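Local coordinates for protein phytase (Citrobacter braakii, PDB 3ZHC) that belongs to branch 2 of the histidine phosphatase superfamily, whose fold has a mixed central beta-sheet flanked by helices, at residues T98-G103 and G125-C130; Q104-A109 and Y310-P315. The protein carries 2 engineered substitutions. All blocks are in the same frame, centred on the assembly; numbering follows the deposited sequence.

Interaction 1: T98-G103 and G125-C130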
loop_
_atom_site.group_PDB
_atom_site.type_symbol
_atom_site.label_atom_id
_atom_site.label_comp_id
_atom_site.label_asym_id
_atom_site.label_seq_id
_atom_site.Cartn_x
_atom_site.Cartn_y
_atom_site.Cartn_z
ATOM N N THR B 98 36.469 -20.859 -9.581
ATOM C CA THR B 98 35.553 -21.302 -10.661
ATOM C C THR B 98 34.311 -22.005 -10.090
ATOM O O THR B 98 33.156 -21.627 -10.420
ATOM C CB THR B 98 36.269 -22.220 -11.684
ATOM O OG1 THR B 98 37.429 -21.546 -12.199
ATOM C CG2 THR B 98 35.332 -22.589 -12.841
ATOM N N CYS B 99 34.547 -23.012 -9.241
ATOM C CA CYS B 99 33.467 -23.791 -8.636
ATOM C C CYS B 99 33.546 -23.786 -7.117
ATOM O O CYS B 99 34.651 -23.853 -6.562
ATOM C CB CYS B 99 33.492 -25.228 -9.153
ATOM S SG CYS B 99 32.888 -25.397 -10.857
ATOM N N PRO B 100 32.363 -23.705 -6.425
ATOM C CA PRO B 100 32.373 -23.771 -4.971
ATOM C C PRO B 100 32.920 -25.100 -4.458
ATOM O O PRO B 100 32.762 -26.135 -5.118
ATOM C CB PRO B 100 30.882 -23.625 -4.602
ATOM C CG PRO B 100 30.270 -22.973 -5.748
ATOM C CD PRO B 100 30.989 -23.486 -6.933
ATOM N N SER B 101 33.554 -25.061 -3.286
ATOM C CA SER B 101 34.167 -26.250 -2.695
ATOM C C SER B 101 33.098 -27.272 -2.284
ATOM O O SER B 101 31.923 -26.903 -2.100
ATOM C CB SER B 101 35.039 -25.864 -1.501
ATOM O OG SER B 101 36.117 -25.029 -1.920
ATOM N N PRO B 102 33.488 -28.564 -2.143
ATOM C CA PRO B 102 32.483 -29.574 -1.762
ATOM C C PRO B 102 31.811 -29.243 -0.420
ATOM O O PRO B 102 32.477 -28.743 0.508
ATOM C CB PRO B 102 33.301 -30.860 -1.656
ATOM C CG PRO B 102 34.550 -30.589 -2.475
ATOM C CD PRO B 102 34.834 -29.162 -2.310
ATOM N N GLY B 103 30.507 -29.506 -0.332
ATOM C CA GLY B 103 29.736 -29.197 0.866
ATOM C C GLY B 103 29.455 -27.719 1.127
ATOM O O GLY B 103 29.024 -27.373 2.234
ATOM N N GLY B 125 23.382 -20.036 -13.261
ATOM C CA GLY B 125 23.832 -18.681 -12.983
ATOM C C GLY B 125 24.897 -18.626 -11.902
ATOM O O GLY B 125 25.902 -17.927 -12.054
ATOM N N LEU B 126 24.666 -19.375 -10.810
ATOM C CA LEU B 126 25.531 -19.363 -9.628
ATOM C C LEU B 126 26.867 -20.060 -9.839
ATOM O O LEU B 126 27.912 -19.511 -9.503
ATOM C CB LEU B 126 24.822 -20.041 -8.424
ATOM C CG LEU B 126 25.513 -19.939 -7.034
ATOM C CD1 LEU B 126 25.102 -18.659 -6.300
ATOM C CD2 LEU B 126 25.227 -21.186 -6.172
ATOM N N ALA B 127 26.809 -21.273 -10.382
ATOM C CA ALA B 127 27.975 -22.131 -10.544
ATOM C C ALA B 127 27.889 -22.949 -11.854
ATOM O O ALA B 127 27.781 -24.178 -11.820
ATOM C CB ALA B 127 28.089 -23.036 -9.350
ATOM N N PRO B 128 27.936 -22.255 -13.019
ATOM C CA PRO B 128 27.851 -22.972 -14.311
ATOM C C PRO B 128 29.014 -23.928 -14.498
ATOM O O PRO B 128 30.145 -23.601 -14.122
ATOM C CB PRO B 128 27.906 -21.849 -15.362
ATOM C CG PRO B 128 28.409 -20.660 -14.663
ATOM C CD PRO B 128 28.116 -20.802 -13.204
ATOM N N LYS B 129 28.719 -25.096 -15.063
ATOM C CA LYS B 129 29.712 -26.132 -15.354
ATOM C C LYS B 129 30.374 -26.741 -14.084
ATOM O O LYS B 129 31.492 -27.246 -14.166
ATOM C CB LYS B 129 30.787 -25.601 -16.358
ATOM C CG LYS B 129 30.200 -24.941 -17.613
ATOM C CD LYS B 129 31.272 -24.195 -18.389
ATOM C CE LYS B 129 30.706 -23.580 -19.655
ATOM N NZ LYS B 129 29.627 -22.587 -19.376
ATOM N N CYS B 130 29.666 -26.687 -12.937
ATOM C CA CYS B 130 30.130 -27.283 -11.662
ATOM C C CYS B 130 29.429 -28.617 -11.325
ATOM O O CYS B 130 29.838 -29.294 -10.391
ATOM C CB CYS B 130 29.968 -26.285 -10.513
ATOM S SG CYS B 130 30.921 -24.739 -10.750
#
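Pro100 lays the CD edge of its ring against the methyl group of Ala127, CD to CB 3.8 Å, and the same carbon lies beside the sulfur of Cys130. Next to this small apolar patch the two segments are covalently joined: Cys99 SG and Cys130 SG are 2.1 Å apart, and the dihedral about the S–S bond is -95°, close to the 90° magnitude a relaxed disulfide prefers. Both cysteines carry SG beside the backbone N and anti to the carbonyl carbon (chi1 -74° for Cys99, -60° for Cys130), rotamers that, with the S–S dihedral, bring the sulfurs together while the CA atoms of Cys99 and Cys130 stay 5.7 Å apart. The carbonyl groups of Thr98 and Lys129 lie near the bridge without touching it closely, Thr98 O being 3.8 Å from Cys130 SG. No hydrogen bond crosses between the segments, and the contact rests on the bridge and the Pro100 packing.

The geometry of 125-130 explains how Cys130 gets there. The helix ends at Leu126, Ala127 leaves helical angles, and a type II turn runs from Ala127 to Cys130, with Lys129 at positive phi and a weak bond from Cys130 N to Ala127 O. Arg85, on helix 71-90, gives a hydrogen bond to Leu126 O and a weak one to Thr98 O, touching both segments. The disulfide thus ties the loop between helix 71-90 and strand 105-109 to the C-terminal end of helix 113-126, at the surface, while Pro100 and Leu126 both lean on Val105 of that strand.

Interaction 2: Q104-A109 and Y310-P315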
loop_
_atom_site.group_PDB
_atom_site.type_symbol
_atom_site.label_atom_id
_atom_site.label_comp_id
_atom_site.label_asym_id
_atom_site.label_seq_id
_atom_site.Cartn_x
_atom_site.Cartn_y
_atom_site.Cartn_z
ATOM N N GLN B 104 29.690 -26.847 0.135
ATOM C CA GLN B 104 29.405 -25.393 0.272
ATOM C C GLN B 104 28.025 -25.000 -0.256
ATOM O O GLN B 104 27.381 -24.106 0.305
ATOM C CB GLN B 104 30.462 -24.549 -0.445
ATOM C CG GLN B 104 31.825 -24.510 0.236
ATOM C CD GLN B 104 31.846 -23.577 1.450
ATOM O OE1 GLN B 104 32.267 -22.418 1.341
ATOM N NE2 GLN B 104 31.372 -24.076 2.615
ATOM N N VAL B 105 27.589 -25.656 -1.334
ATOM C CA VAL B 105 26.317 -25.359 -1.969
ATOM C C VAL B 105 25.491 -26.627 -2.078
ATOM O O VAL B 105 25.996 -27.661 -2.488
ATOM C CB VAL B 105 26.506 -24.714 -3.375
ATOM C CG1 VAL B 105 25.149 -24.423 -4.035
ATOM C CG2 VAL B 105 27.317 -23.431 -3.274
ATOM N N ALA B 106 24.220 -26.523 -1.687
ATOM C CA ALA B 106 23.247 -27.599 -1.812
ATOM C C ALA B 106 21.929 -27.002 -2.335
ATOM O O ALA B 106 21.579 -25.874 -1.993
ATOM C CB ALA B 106 23.040 -28.289 -0.500
ATOM N N VAL B 107 21.217 -27.759 -3.167
ATOM C CA VAL B 107 19.924 -27.322 -3.721
ATOM C C VAL B 107 18.851 -28.390 -3.498
ATOM O O VAL B 107 19.092 -29.568 -3.730
ATOM C CB VAL B 107 20.032 -26.978 -5.218
ATOM C CG1 VAL B 107 18.632 -26.669 -5.828
ATOM C CG2 VAL B 107 20.971 -25.810 -5.413
ATOM N N ILE B 108 17.679 -27.946 -3.033
ATOM C CA ILE B 108 16.496 -28.785 -2.861
ATOM C C ILE B 108 15.383 -28.219 -3.729
ATOM O O ILE B 108 15.180 -27.008 -3.755
ATOM C CB ILE B 108 15.997 -28.786 -1.417
ATOM C CG1 ILE B 108 17.045 -29.399 -0.475
ATOM C CG2 ILE B 108 14.661 -29.544 -1.309
ATOM C CD1 ILE B 108 16.719 -29.217 0.978
ATOM N N ALA B 109 14.666 -29.096 -4.429
ATOM C CA ALA B 109 13.536 -28.705 -5.253
ATOM C C ALA B 109 12.339 -29.599 -4.984
ATOM O O ALA B 109 12.497 -30.809 -4.656
ATOM C CB ALA B 109 13.914 -28.752 -6.744
ATOM N N TYR B 310 16.969 -36.197 1.756
ATOM C CA TYR B 310 17.708 -35.869 0.518
ATOM C C TYR B 310 19.183 -36.341 0.539
ATOM O O TYR B 310 19.766 -36.541 -0.515
ATOM C CB TYR B 310 17.655 -34.350 0.245
ATOM C CG TYR B 310 16.247 -33.779 0.273
ATOM C CD1 TYR B 310 15.384 -33.928 -0.814
ATOM C CD2 TYR B 310 15.774 -33.091 1.397
ATOM C CE1 TYR B 310 14.059 -33.394 -0.782
ATOM C CE2 TYR B 310 14.466 -32.557 1.444
ATOM C CZ TYR B 310 13.621 -32.712 0.359
ATOM O OH TYR B 310 12.372 -32.194 0.418
ATOM N N GLY B 311 19.770 -36.514 1.729
ATOM C CA GLY B 311 21.183 -36.920 1.860
ATOM C C GLY B 311 22.133 -35.739 1.681
ATOM O O GLY B 311 23.155 -35.863 1.000
ATOM N N ILE B 312 21.785 -34.600 2.288
ATOM C CA ILE B 312 22.599 -33.389 2.243
ATOM C C ILE B 312 23.335 -33.281 3.561
ATOM O O ILE B 312 22.730 -33.404 4.615
ATOM C CB ILE B 312 21.735 -32.109 1.987
ATOM C CG1 ILE B 312 21.100 -32.165 0.590
ATOM C CG2 ILE B 312 22.567 -30.837 2.134
ATOM C CD1 ILE B 312 20.148 -31.035 0.300
ATOM N N LYS B 313 24.645 -33.056 3.499
ATOM C CA LYS B 313 25.448 -32.880 4.697
ATOM C C LYS B 313 25.419 -31.413 5.069
ATOM O O LYS B 313 26.123 -30.603 4.465
ATOM C CB LYS B 313 26.887 -33.365 4.480
ATOM C CG LYS B 313 27.010 -34.900 4.207
ATOM C CD LYS B 313 26.665 -35.749 5.442
ATOM C CE LYS B 313 26.993 -37.245 5.224
ATOM N NZ LYS B 313 26.547 -38.088 6.395
ATOM N N LEU B 314 24.582 -31.069 6.059
ATOM C CA LEU B 314 24.506 -29.703 6.585
ATOM C C LEU B 314 25.588 -29.582 7.667
ATOM O O LEU B 314 25.931 -30.578 8.293
ATOM C CB LEU B 314 23.110 -29.396 7.150
ATOM C CG LEU B 314 21.918 -29.336 6.159
ATOM C CD1 LEU B 314 20.591 -29.174 6.889
ATOM C CD2 LEU B 314 22.093 -28.212 5.112
ATOM N N PRO B 315 26.136 -28.369 7.900
ATOM C CA PRO B 315 25.827 -27.087 7.280
ATOM C C PRO B 315 26.452 -26.897 5.887
ATOM O O PRO B 315 27.356 -27.633 5.486
ATOM C CB PRO B 315 26.442 -26.087 8.256
ATOM C CG PRO B 315 27.664 -26.780 8.742
ATOM C CD PRO B 315 27.248 -28.240 8.861
#
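Ile108 leaves strand 105-109 with its CB directed at segment 310-315, and from there its two branches separate. CG2, anti to the backbone N, goes to the ring of Tyr310 and stands 3.7 Å above the ring plane, offset toward the rim. Its line to the ring centroid is tilted 23° from the ring normal, which meets the description of a CH-pi contact over the face. The nearest ring atom is CZ. CG1, beside the backbone N (chi1 -64°), takes the other direction and meets Ile312 CD1 at 3.6 Å. The tip, Ile108 CD1, reaches both partners, 3.9 Å from Ile312 CD1 and 4.0 Å from Tyr310 CD2. One isoleucine therefore touches both an aromatic face and an aliphatic end.

Two residues earlier on the strand, Ala106 projects to the same side, and its CB touches Ile312 CG2 at 3.7 Å. Ile312 thus spans the pair, CG2 on Ala106 and CD1 on Ile108. All these contacts are apolar. The axes of the short strands 105-109 and 312-314 make an angle of 126° between their directions, and no hydrogen bond links them, so this is packing of sheet face on hairpin. Tyr310 keeps its hydroxyl hydrogen-bonded to Asp144.

A G1 beta bulge, with Gly311 and Ile312 set opposite Glu307, shapes the hairpin of strands 305-307 and 312-314. That hairpin lies against one face of the mixed sheet, where strand 105-109 runs between strands 134-135 and 318-323, parallel to both; on the opposite face, Val107 packs on Leu123 of helix 113-126.

In the fold
Strand 105-109 relates the two interactions, whose centres lie about 13 Å apart. Interaction 2 uses the strand's own side chains and is buried, with four of its five touching residues enclosed; interaction 1 is a surface contact between the loop leading into that strand and the end of the helix that follows it. They meet at Val105, where Val105 CG2 lies 3.8 Å from Pro100 CB and Val105 CG1 lies 3.9 Å from Leu126 CD2. Their chemistry differs accordingly: a covalent bridge joins loops at the periphery, whereas apolar side-chain packing and one CH-pi contact hold the hairpin to the sheet.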